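Local structure of DUF1116 domain-containing protein (Enterococcus faecalis, 3CLQ) at residues B[256-260]-B[309-313]; B[343-347]-B[377-382]; B[347-352]-B[364-370]; B[371-375]-B[409-413]. The protein is of unknown function but belongs to the AllG family, which suggests a relation to a subunit of oxamate carbamoyltransferase. All blocks are in the same frame, centred on the assembly; numbering follows the deposited sequence.

Contact 1: B[256-260]-B[309-313]; sequences IVTTM and ITETY
Met260 and Ile309 bring the two backbones together, their CA atoms 5.5 Å apart, where the start of strand 257-263 passes the short helix 309-313. This is helix-on-strand packing in the buried interior, with strand 257-263 belonging to a four-stranded antiparallel sheet. The axes of the two short segments come within 7.1 Å and run nearly antiparallel, at 157°. Thr312 points toward the strand, and its two branches divide the contact. Chi1 of -59° sets OG1 beside the backbone N and leaves CG2 anti to it, over the strand backbone, 3.4 Å from Val257 O, with Val257 CG1 a little farther off. OG1 faces Met260 and is hydrogen-bonded to Ala308 O, just before the segment. The Met260 chain is extended until chi3 (-51°) folds it around this hydroxyl, so that CB, CG and CE all adjoin OG1, CE at 3.3 Å. Ile309 reaches the strand with its CD1, 3.8 Å from Thr258 O, while its side chain also touches Leu245 of helix 234-247. Glu311 sends its carboxylate elsewhere, OE1 accepting from Gly317 N, and only the base of the side chain meets the strand, CB lying 4.2 Å from Met260 CE.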
loop_
_atom_site.group_PDB
_atom_site.type_symbol
_atom_site.label_atom_id
_atom_site.label_comp_id
_atom_site.label_asym_id
_atom_site.label_seq_id
_atom_site.Cartn_x
_atom_site.Cartn_y
_atom_site.Cartn_z
ATOM N N ILE B 256 -30.862 -11.332 1.239
ATOM C CA ILE B 256 -29.549 -10.799 0.927
ATOM C C ILE B 256 -29.033 -11.295 -0.415
ATOM O O ILE B 256 -29.096 -12.494 -0.717
ATOM C CB ILE B 256 -28.532 -11.105 2.043
ATOM C CG1 ILE B 256 -29.050 -10.539 3.367
ATOM C CG2 ILE B 256 -27.161 -10.530 1.708
ATOM C CD1 ILE B 256 -27.982 -10.286 4.393
ATOM N N VAL B 257 -28.530 -10.361 -1.217
ATOM C CA VAL B 257 -27.922 -10.687 -2.508
ATOM C C VAL B 257 -26.607 -11.412 -2.307
ATOM O O VAL B 257 -25.736 -10.901 -1.650
ATOM C CB VAL B 257 -27.636 -9.417 -3.318
ATOM C CG1 VAL B 257 -26.947 -9.760 -4.612
ATOM C CG2 VAL B 257 -28.922 -8.690 -3.626
ATOM N N THR B 258 -26.435 -12.599 -2.862
ATOM C CA THR B 258 -25.156 -13.281 -2.647
ATOM C C THR B 258 -24.272 -13.422 -3.884
ATOM O O THR B 258 -23.219 -14.067 -3.819
ATOM C CB THR B 258 -25.377 -14.634 -2.053
ATOM O OG1 THR B 258 -26.200 -15.399 -2.939
ATOM C CG2 THR B 258 -26.085 -14.484 -0.734
ATOM N N THR B 259 -24.694 -12.812 -4.990
ATOM C CA THR B 259 -23.970 -12.815 -6.257
ATOM C C THR B 259 -24.435 -11.618 -7.117
ATOM O O THR B 259 -25.645 -11.383 -7.292
ATOM C CB THR B 259 -24.294 -14.101 -7.095
ATOM O OG1 THR B 259 -23.797 -15.279 -6.448
ATOM C CG2 THR B 259 -23.707 -14.005 -8.506
HETATM N N MSE B 260 -23.499 -10.870 -7.674
HETATM C CA MSE B 260 -23.840 -9.973 -8.756
HETATM C C MSE B 260 -22.818 -10.268 -9.819
HETATM O O MSE B 260 -21.619 -10.287 -9.534
HETATM C CB MSE B 260 -23.801 -8.502 -8.340
HETATM C CG MSE B 260 -24.960 -8.089 -7.458
HETATM SE SE MSE B 260 -25.099 -6.141 -7.121
HETATM C CE MSE B 260 -23.222 -5.924 -6.569
ATOM N N ILE B 309 -18.659 -9.130 -7.513
ATOM C CA ILE B 309 -18.893 -9.867 -6.282
ATOM C C ILE B 309 -18.282 -9.015 -5.177
ATOM O O ILE B 309 -18.660 -9.046 -4.012
ATOM C CB ILE B 309 -18.214 -11.257 -6.329
ATOM C CG1 ILE B 309 -18.650 -12.102 -5.136
ATOM C CG2 ILE B 309 -16.679 -11.144 -6.443
ATOM C CD1 ILE B 309 -19.973 -12.775 -5.354
ATOM N N THR B 310 -17.301 -8.261 -5.603
ATOM C CA THR B 310 -16.607 -7.302 -4.808
ATOM C C THR B 310 -17.548 -6.266 -4.131
ATOM O O THR B 310 -17.555 -6.111 -2.914
ATOM C CB THR B 310 -15.556 -6.671 -5.748
ATOM O OG1 THR B 310 -14.400 -7.535 -5.792
ATOM C CG2 THR B 310 -15.169 -5.318 -5.324
ATOM N N GLU B 311 -18.347 -5.561 -4.910
ATOM C CA GLU B 311 -19.333 -4.705 -4.301
ATOM C C GLU B 311 -20.430 -5.505 -3.611
ATOM O O GLU B 311 -21.068 -4.988 -2.677
ATOM C CB GLU B 311 -19.907 -3.730 -5.321
ATOM C CG GLU B 311 -19.334 -3.961 -6.702
ATOM C CD GLU B 311 -18.343 -2.885 -7.106
ATOM O OE1 GLU B 311 -18.499 -1.736 -6.643
ATOM O OE2 GLU B 311 -17.421 -3.178 -7.904
ATOM N N THR B 312 -20.649 -6.753 -4.040
ATOM C CA THR B 312 -21.624 -7.605 -3.337
ATOM C C THR B 312 -21.159 -7.837 -1.912
ATOM O O THR B 312 -21.985 -8.012 -1.037
ATOM C CB THR B 312 -21.888 -9.003 -3.986
ATOM O OG1 THR B 312 -22.366 -8.860 -5.318
ATOM C CG2 THR B 312 -22.951 -9.754 -3.203
ATOM N N TYR B 313 -19.835 -7.841 -1.710
ATOM C CA TYR B 313 -19.176 -8.084 -0.425
ATOM C C TYR B 313 -19.087 -6.834 0.451
ATOM O O TYR B 313 -19.089 -6.921 1.674
ATOM C CB TYR B 313 -17.749 -8.599 -0.656
ATOM C CG TYR B 313 -16.971 -8.867 0.637
ATOM C CD1 TYR B 313 -17.249 -9.973 1.430
ATOM C CD2 TYR B 313 -15.991 -7.995 1.071
ATOM C CE1 TYR B 313 -16.556 -10.203 2.614
ATOM C CE2 TYR B 313 -15.289 -8.208 2.238
ATOM C CZ TYR B 313 -15.568 -9.310 3.007
ATOM O OH TYR B 313 -14.844 -9.529 4.169
#

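Contact 2: B[343-347]-B[377-382]; sequences EMLEI and TGMLPV
Met379 thrusts its selenomethionine side chain into the turn formed by residues 343-347. The chain leaves the backbone with CG anti to N (chi1 -177°) and stays extended as far as SE; only the last torsion, chi3 109°, swings CE aside. That methyl ends among Glu343, Met344 and Ile347, 3.2 Å from Glu343 O and 3.6 Å from Ile347 CG1. Two carboxylates flank the selenium from different directions: Glu343 OE1 lies 3.8 Å from Met379 SE, and Glu346, whose side chain crosses that of Met379 at about a right angle, brings its OE1 to a slightly longer distance. Met344, next to Glu343, approaches the same Met379 methyl. Bent at both chi2 and chi3, it lays its CE 3.7 Å from Met379 CE, while Val382 CG1 packs against Met344 CE, the side chains of Met344 and Val382 running roughly perpendicular.

The partner segment is the exit of helix 371-377, where Gly378 takes positive phi and Thr377 forms an ST turn: Met379 N donates to Thr377 OG1 at 2.9 Å and 161°, and this hydroxyl is also bonded to Lys373 O. Beyond the turn the chain runs on without regular structure towards strand 383-388, and Ile347 packs against it. Its CD1 sits over the peptide backbone, 3.4 Å from Met379 O, and touches the rim of the proline ring, 3.6 Å from Pro381 CD. Phe318 adjoins both Met344 and Pro381, and Pro381 O accepts a hydrogen bond from Asn403 ND2.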
loop_
_atom_site.group_PDB
_atom_site.type_symbol
_atom_site.label_atom_id
_atom_site.label_comp_id
_atom_site.label_asym_id
_atom_site.label_seq_id
_atom_site.Cartn_x
_atom_site.Cartn_y
_atom_site.Cartn_z
ATOM N N GLU B 343 -23.979 6.377 1.426
ATOM C CA GLU B 343 -25.272 6.019 0.880
ATOM C C GLU B 343 -25.525 4.518 0.930
ATOM O O GLU B 343 -26.593 4.079 1.357
ATOM C CB GLU B 343 -25.373 6.482 -0.568
ATOM C CG GLU B 343 -25.541 7.973 -0.766
ATOM C CD GLU B 343 -25.979 8.304 -2.189
ATOM O OE1 GLU B 343 -26.626 7.424 -2.818
ATOM O OE2 GLU B 343 -25.686 9.431 -2.675
HETATM N N MSE B 344 -24.535 3.739 0.485
HETATM C CA MSE B 344 -24.692 2.294 0.316
HETATM C C MSE B 344 -25.254 1.557 1.540
HETATM O O MSE B 344 -25.697 0.417 1.435
HETATM C CB MSE B 344 -23.368 1.649 -0.130
HETATM C CG MSE B 344 -23.119 1.543 -1.638
HETATM SE SE MSE B 344 -24.698 1.562 -2.857
HETATM C CE MSE B 344 -24.704 3.470 -3.307
ATOM N N LEU B 345 -25.220 2.217 2.693
ATOM C CA LEU B 345 -25.660 1.660 3.974
ATOM C C LEU B 345 -27.169 1.443 4.062
ATOM O O LEU B 345 -27.643 0.652 4.871
ATOM C CB LEU B 345 -25.273 2.603 5.113
ATOM C CG LEU B 345 -23.828 2.728 5.576
ATOM C CD1 LEU B 345 -23.677 3.881 6.553
ATOM C CD2 LEU B 345 -23.364 1.430 6.221
ATOM N N GLU B 346 -27.922 2.172 3.254
ATOM C CA GLU B 346 -29.379 2.091 3.296
ATOM C C GLU B 346 -29.827 0.876 2.525
ATOM O O GLU B 346 -30.953 0.398 2.669
ATOM C CB GLU B 346 -29.987 3.334 2.682
ATOM C CG GLU B 346 -29.472 4.616 3.292
ATOM C CD GLU B 346 -29.915 5.815 2.498
ATOM O OE1 GLU B 346 -30.788 5.660 1.607
ATOM O OE2 GLU B 346 -29.394 6.920 2.759
ATOM N N ILE B 347 -28.895 0.374 1.732
ATOM C CA ILE B 347 -29.096 -0.789 0.899
ATOM C C ILE B 347 -28.602 -2.064 1.589
ATOM O O ILE B 347 -28.924 -3.171 1.162
ATOM C CB ILE B 347 -28.281 -0.624 -0.382
ATOM C CG1 ILE B 347 -29.154 -0.383 -1.574
ATOM C CG2 ILE B 347 -27.562 -1.890 -0.747
ATOM C CD1 ILE B 347 -28.305 -0.560 -2.827
ATOM N N THR B 377 -36.248 2.064 -1.188
ATOM C CA THR B 377 -35.509 3.306 -1.322
ATOM C C THR B 377 -35.546 3.788 -2.758
ATOM O O THR B 377 -35.509 4.992 -3.026
ATOM C CB THR B 377 -34.035 3.078 -1.002
ATOM O OG1 THR B 377 -33.533 2.051 -1.867
ATOM C CG2 THR B 377 -33.854 2.655 0.445
ATOM N N GLY B 378 -35.590 2.827 -3.678
ATOM C CA GLY B 378 -35.394 3.097 -5.095
ATOM C C GLY B 378 -33.926 3.136 -5.498
ATOM O O GLY B 378 -33.607 3.240 -6.676
HETATM N N MSE B 379 -33.031 3.038 -4.522
HETATM C CA MSE B 379 -31.603 3.196 -4.758
HETATM C C MSE B 379 -30.906 1.889 -5.152
HETATM O O MSE B 379 -30.979 0.892 -4.422
HETATM C CB MSE B 379 -30.971 3.751 -3.491
HETATM C CG MSE B 379 -29.522 4.038 -3.589
HETATM SE SE MSE B 379 -28.842 4.555 -1.818
HETATM C CE MSE B 379 -27.799 2.984 -1.412
ATOM N N LEU B 380 -30.220 1.888 -6.294
ATOM C CA LEU B 380 -29.505 0.680 -6.752
ATOM C C LEU B 380 -28.042 0.602 -6.304
ATOM O O LEU B 380 -27.390 1.631 -6.088
ATOM C CB LEU B 380 -29.554 0.576 -8.278
ATOM C CG LEU B 380 -30.763 -0.027 -9.012
ATOM C CD1 LEU B 380 -32.067 0.079 -8.213
ATOM C CD2 LEU B 380 -30.912 0.615 -10.400
ATOM N N PRO B 381 -27.512 -0.624 -6.159
ATOM C CA PRO B 381 -26.081 -0.794 -5.968
ATOM C C PRO B 381 -25.291 -0.020 -7.011
ATOM O O PRO B 381 -25.610 -0.051 -8.189
ATOM C CB PRO B 381 -25.889 -2.285 -6.201
ATOM C CG PRO B 381 -27.123 -2.869 -5.709
ATOM C CD PRO B 381 -28.204 -1.920 -6.148
ATOM N N VAL B 382 -24.281 0.698 -6.565
ATOM C CA VAL B 382 -23.388 1.384 -7.471
ATOM C C VAL B 382 -22.202 0.472 -7.665
ATOM O O VAL B 382 -21.647 -0.022 -6.693
ATOM C CB VAL B 382 -22.868 2.682 -6.839
ATOM C CG1 VAL B 382 -21.779 2.374 -5.789
ATOM C CG2 VAL B 382 -22.326 3.590 -7.897
#

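Contact 3: B[347-352]-B[364-370]; sequences ITTKEN and GIPTGID
A classic beta bulge sets Thr349 and Lys350 together opposite Thr367 in the antiparallel pairing of strands 348-352 and 363-369. The latter is the middle strand of a three-stranded sheet. The tight part of the contact is main chain. Thr367 O is gripped by two donors, Lys350 N in the carbonyl plane and Thr349 N, at 2.7 Å, tilted from it; Lys350 O in turn accepts from Thr367 N. Past the bulge Asn352 N donates to Ile365 O at 2.9 Å, and the Asn352 and Ile365 side chains lie alongside each other. At the other end Asp370 N meets Ile347 O at 2.8 Å, with a C=O...N angle of 174°. Near it Thr349 OG1, set beside its own backbone N, donates to Gly368 O at 2.8 Å, and Ile347 CG2 packs 3.8 Å from Ile369 CG1.

The more open part includes Lys350 and Glu351, whose side chains leave opposite faces of the sheet. The Lys350 ammonium forms a salt bridge with Glu15 of helix 6-23. The extended Glu351 side chain passes Gly364, and OE1 accepts from Gly364 N at 2.9 Å, the donor lying 44° out of the carboxylate plane. The doubly bonded Thr367 carbonyl is probably polarised by its two donors, while the Glu351 carboxylate supplies the acceptor for Gly364 N.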
loop_
_atom_site.group_PDB
_atom_site.type_symbol
_atom_site.label_atom_id
_atom_site.label_comp_id
_atom_site.label_asym_id
_atom_site.label_seq_id
_atom_site.Cartn_x
_atom_site.Cartn_y
_atom_site.Cartn_z
ATOM N N ILE B 347 -28.895 0.374 1.732
ATOM C CA ILE B 347 -29.096 -0.789 0.899
ATOM C C ILE B 347 -28.602 -2.064 1.589
ATOM O O ILE B 347 -28.924 -3.171 1.162
ATOM C CB ILE B 347 -28.281 -0.624 -0.382
ATOM C CG1 ILE B 347 -29.154 -0.383 -1.574
ATOM C CG2 ILE B 347 -27.562 -1.890 -0.747
ATOM C CD1 ILE B 347 -28.305 -0.560 -2.827
ATOM N N THR B 348 -27.808 -1.915 2.638
ATOM C CA THR B 348 -27.084 -3.060 3.179
ATOM C C THR B 348 -27.511 -3.376 4.599
ATOM O O THR B 348 -28.134 -2.551 5.252
ATOM C CB THR B 348 -25.575 -2.806 3.136
ATOM O OG1 THR B 348 -25.296 -1.492 3.650
ATOM C CG2 THR B 348 -25.069 -2.906 1.713
ATOM N N THR B 349 -27.170 -4.559 5.089
ATOM C CA THR B 349 -27.711 -5.006 6.376
ATOM C C THR B 349 -26.989 -4.449 7.622
ATOM O O THR B 349 -27.649 -4.034 8.587
ATOM C CB THR B 349 -27.800 -6.540 6.445
ATOM O OG1 THR B 349 -28.391 -7.051 5.236
ATOM C CG2 THR B 349 -28.626 -6.960 7.646
ATOM N N LYS B 350 -25.653 -4.466 7.613
ATOM C CA LYS B 350 -24.848 -3.815 8.670
ATOM C C LYS B 350 -23.411 -3.643 8.209
ATOM O O LYS B 350 -23.039 -4.190 7.180
ATOM C CB LYS B 350 -24.890 -4.573 10.010
ATOM C CG LYS B 350 -24.206 -5.939 10.006
ATOM C CD LYS B 350 -24.107 -6.540 11.417
ATOM C CE LYS B 350 -25.470 -6.997 11.939
ATOM N NZ LYS B 350 -25.315 -7.818 13.174
ATOM N N GLU B 351 -22.625 -2.863 8.956
ATOM C CA GLU B 351 -21.193 -2.638 8.659
ATOM C C GLU B 351 -20.353 -3.840 9.078
ATOM O O GLU B 351 -20.539 -4.395 10.148
ATOM C CB GLU B 351 -20.642 -1.411 9.406
ATOM C CG GLU B 351 -21.462 -0.139 9.286
ATOM C CD GLU B 351 -20.858 1.046 10.069
ATOM O OE1 GLU B 351 -19.707 0.942 10.569
ATOM O OE2 GLU B 351 -21.547 2.093 10.186
ATOM N N ASN B 352 -19.412 -4.241 8.236
ATOM C CA ASN B 352 -18.427 -5.230 8.637
ATOM C C ASN B 352 -17.330 -4.579 9.500
ATOM O O ASN B 352 -16.518 -3.813 8.990
ATOM C CB ASN B 352 -17.817 -5.828 7.380
ATOM C CG ASN B 352 -16.822 -6.897 7.683
ATOM O OD1 ASN B 352 -16.443 -7.095 8.841
ATOM N ND2 ASN B 352 -16.385 -7.610 6.654
ATOM N N GLY B 364 -17.331 0.381 9.095
ATOM C CA GLY B 364 -17.157 -0.909 8.453
ATOM C C GLY B 364 -17.773 -0.828 7.073
ATOM O O GLY B 364 -18.762 -0.127 6.856
ATOM N N ILE B 365 -17.191 -1.525 6.115
ATOM C CA ILE B 365 -17.762 -1.532 4.789
ATOM C C ILE B 365 -19.240 -1.957 4.844
ATOM O O ILE B 365 -19.633 -2.693 5.753
ATOM C CB ILE B 365 -16.971 -2.434 3.900
ATOM C CG1 ILE B 365 -16.789 -3.795 4.578
ATOM C CG2 ILE B 365 -15.631 -1.816 3.665
ATOM C CD1 ILE B 365 -16.308 -4.891 3.635
ATOM N N PRO B 366 -20.065 -1.480 3.889
ATOM C CA PRO B 366 -21.496 -1.792 3.956
ATOM C C PRO B 366 -21.779 -3.166 3.403
ATOM O O PRO B 366 -21.560 -3.419 2.217
ATOM C CB PRO B 366 -22.144 -0.725 3.087
ATOM C CG PRO B 366 -21.036 -0.176 2.213
ATOM C CD PRO B 366 -19.714 -0.668 2.710
ATOM N N THR B 367 -22.273 -4.050 4.264
ATOM C CA THR B 367 -22.438 -5.454 3.908
ATOM C C THR B 367 -23.887 -5.929 3.869
ATOM O O THR B 367 -24.669 -5.632 4.773
ATOM C CB THR B 367 -21.768 -6.337 4.950
ATOM O OG1 THR B 367 -20.737 -5.598 5.598
ATOM C CG2 THR B 367 -21.199 -7.565 4.316
ATOM N N GLY B 368 -24.212 -6.727 2.847
ATOM C CA GLY B 368 -25.479 -7.419 2.787
ATOM C C GLY B 368 -26.525 -6.583 2.098
ATOM O O GLY B 368 -27.458 -6.090 2.737
ATOM N N ILE B 369 -26.334 -6.416 0.790
ATOM C CA ILE B 369 -27.311 -5.794 -0.091
ATOM C C ILE B 369 -28.612 -6.532 0.021
ATOM O O ILE B 369 -28.682 -7.722 -0.297
ATOM C CB ILE B 369 -26.892 -5.875 -1.570
ATOM C CG1 ILE B 369 -25.632 -5.032 -1.798
ATOM C CG2 ILE B 369 -28.005 -5.363 -2.423
ATOM C CD1 ILE B 369 -24.747 -5.504 -2.920
ATOM N N ASP B 370 -29.635 -5.818 0.465
ATOM C CA ASP B 370 -30.897 -6.404 0.800
ATOM C C ASP B 370 -31.924 -6.027 -0.263
ATOM O O ASP B 370 -32.290 -4.851 -0.423
ATOM C CB ASP B 370 -31.317 -5.905 2.176
ATOM C CG ASP B 370 -32.735 -6.290 2.535
ATOM O OD1 ASP B 370 -33.057 -6.258 3.740
ATOM O OD2 ASP B 370 -33.541 -6.626 1.626
#

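Contact 4: B[371-375]-B[409-413]; sequences VLKVL and FNEAL
Phe409 faces residues 371-375 of helix 371-377 across an interface in which its CA comes within 6.0 Å of Val371 CA. The axes of the two short helical segments approach to 9.4 Å, with 127° between their directions, and apolar side chains fill most of the gap. From the backbone, chi1 -63° sets the ring beside the amide N and aims it at the turn formed by Val371, Val374 and Leu375. CB touches Leu375 CD1 at 4.0 Å. CG and CD1 pass beneath Val374, whose CG1 stands over the middle of one ring face, 3.9 Å from the Phe409 ring centroid and 13° off the normal, a CH-pi contact. Farther along, CE1 meets the other methyl, Val374 CG2, at 3.8 Å. Val371 CG2 approaches CD1 more obliquely, and its nearer neighbour is Ala412 CB, at 3.8 Å.

On the more exposed flank Leu375 splits its two methyls between neighbours one turn apart on the facing helix. CD1 reaches Asn410 ND2 at 3.6 Å, and CD2 lies against Leu413 CD2 at 3.7 Å; Leu372 also touches Leu413 through its tip.

The contact joins the C-terminal helix 407-419 to the short helix 371-377. The N terminus of helix 371-377, which follows strand 363-369, is capped by Asp370 OD2 at Leu372 N. Val374 also touches Ile347 and Leu380, and the Phe409 side chain also touches Pro381 and Pro404, placing this helix pair against the loop that leads into strand 383-388.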
loop_
_atom_site.group_PDB
_atom_site.type_symbol
_atom_site.label_atom_id
_atom_site.label_comp_id
_atom_site.label_asym_id
_atom_site.label_seq_id
_atom_site.Cartn_x
_atom_site.Cartn_y
_atom_site.Cartn_z
ATOM N N VAL B 371 -32.389 -7.046 -0.982
ATOM C CA VAL B 371 -33.379 -6.894 -2.025
ATOM C C VAL B 371 -34.504 -5.935 -1.645
ATOM O O VAL B 371 -34.878 -5.059 -2.416
ATOM C CB VAL B 371 -33.989 -8.255 -2.371
ATOM C CG1 VAL B 371 -35.410 -8.072 -2.872
ATOM C CG2 VAL B 371 -33.149 -8.955 -3.405
ATOM N N LEU B 372 -35.035 -6.112 -0.446
ATOM C CA LEU B 372 -36.196 -5.364 0.016
ATOM C C LEU B 372 -35.889 -3.868 0.116
ATOM O O LEU B 372 -36.695 -3.025 -0.258
ATOM C CB LEU B 372 -36.597 -5.910 1.387
ATOM C CG LEU B 372 -38.028 -5.890 1.919
ATOM C CD1 LEU B 372 -38.955 -6.734 1.069
ATOM C CD2 LEU B 372 -38.022 -6.413 3.345
ATOM N N LYS B 373 -34.712 -3.532 0.622
ATOM C CA LYS B 373 -34.364 -2.131 0.766
ATOM C C LYS B 373 -33.992 -1.492 -0.573
ATOM O O LYS B 373 -34.206 -0.291 -0.773
ATOM C CB LYS B 373 -33.247 -1.939 1.794
ATOM C CG LYS B 373 -33.567 -2.484 3.188
ATOM C CD LYS B 373 -32.429 -2.205 4.155
ATOM C CE LYS B 373 -32.603 -2.970 5.451
ATOM N NZ LYS B 373 -31.321 -3.035 6.182
ATOM N N VAL B 374 -33.448 -2.274 -1.500
ATOM C CA VAL B 374 -33.172 -1.718 -2.809
ATOM C C VAL B 374 -34.498 -1.184 -3.351
ATOM O O VAL B 374 -34.566 -0.096 -3.916
ATOM C CB VAL B 374 -32.543 -2.756 -3.763
ATOM C CG1 VAL B 374 -32.336 -2.151 -5.150
ATOM C CG2 VAL B 374 -31.215 -3.268 -3.195
ATOM N N LEU B 375 -35.565 -1.941 -3.114
ATOM C CA LEU B 375 -36.877 -1.645 -3.644
ATOM C C LEU B 375 -37.558 -0.457 -2.988
ATOM O O LEU B 375 -38.193 0.360 -3.666
ATOM C CB LEU B 375 -37.773 -2.875 -3.513
ATOM C CG LEU B 375 -38.358 -3.523 -4.770
ATOM C CD1 LEU B 375 -37.422 -3.411 -5.977
ATOM C CD2 LEU B 375 -38.701 -4.976 -4.476
ATOM N N PHE B 409 -34.319 -7.065 -9.263
ATOM C CA PHE B 409 -34.750 -6.999 -7.864
ATOM C C PHE B 409 -36.260 -7.230 -7.669
ATOM O O PHE B 409 -36.673 -7.940 -6.749
ATOM C CB PHE B 409 -34.315 -5.669 -7.257
ATOM C CG PHE B 409 -32.818 -5.503 -7.211
ATOM C CD1 PHE B 409 -32.093 -5.878 -6.085
ATOM C CD2 PHE B 409 -32.124 -5.009 -8.304
ATOM C CE1 PHE B 409 -30.720 -5.739 -6.050
ATOM C CE2 PHE B 409 -30.745 -4.861 -8.270
ATOM C CZ PHE B 409 -30.046 -5.226 -7.145
ATOM N N ASN B 410 -37.077 -6.631 -8.528
ATOM C CA ASN B 410 -38.513 -6.904 -8.537
ATOM C C ASN B 410 -38.822 -8.394 -8.577
ATOM O O ASN B 410 -39.662 -8.878 -7.825
ATOM C CB ASN B 410 -39.175 -6.240 -9.735
ATOM C CG ASN B 410 -39.337 -4.756 -9.561
ATOM O OD1 ASN B 410 -40.453 -4.261 -9.512
ATOM N ND2 ASN B 410 -38.227 -4.029 -9.455
ATOM N N GLU B 411 -38.155 -9.122 -9.466
ATOM C CA GLU B 411 -38.438 -10.532 -9.615
ATOM C C GLU B 411 -38.030 -11.242 -8.331
ATOM O O GLU B 411 -38.789 -12.030 -7.761
ATOM C CB GLU B 411 -37.708 -11.085 -10.834
ATOM C CG GLU B 411 -37.856 -10.186 -12.057
ATOM C CD GLU B 411 -37.287 -10.786 -13.339
ATOM O OE1 GLU B 411 -37.731 -10.359 -14.429
ATOM O OE2 GLU B 411 -36.408 -11.679 -13.269
ATOM N N ALA B 412 -36.835 -10.928 -7.859
ATOM C CA ALA B 412 -36.370 -11.429 -6.571
ATOM C C ALA B 412 -37.485 -11.403 -5.525
ATOM O O ALA B 412 -37.844 -12.432 -4.953
ATOM C CB ALA B 412 -35.243 -10.611 -6.112
ATOM N N LEU B 413 -38.040 -10.221 -5.287
ATOM C CA LEU B 413 -39.062 -10.053 -4.262
ATOM C C LEU B 413 -40.264 -10.934 -4.498
ATOM O O LEU B 413 -40.863 -11.445 -3.553
ATOM C CB LEU B 413 -39.562 -8.605 -4.211
ATOM C CG LEU B 413 -40.498 -8.339 -3.026
ATOM C CD1 LEU B 413 -39.655 -8.150 -1.770
ATOM C CD2 LEU B 413 -41.432 -7.152 -3.256
#

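In the fold
From the N terminus, contact 1 closes first, bringing helix 309-313 back to strand 257-263 over a span that holds the rest of that four-stranded sheet. Contact 2 opens afterwards, and contact 3 both opens and closes within its span, sharing Ile347 with it. Contact 4 begins once contact 3 is complete but before residues 377-382 close contact 2, so contacts 2 and 4 cross; it ends on the C-terminal helix 407-419. The four also touch one another: Val257 N probably bonds Ile369 O between contacts 1 and 3, Met260 touches Pro381 of contact 2, and Val374 of contact 4 packs on Ile369.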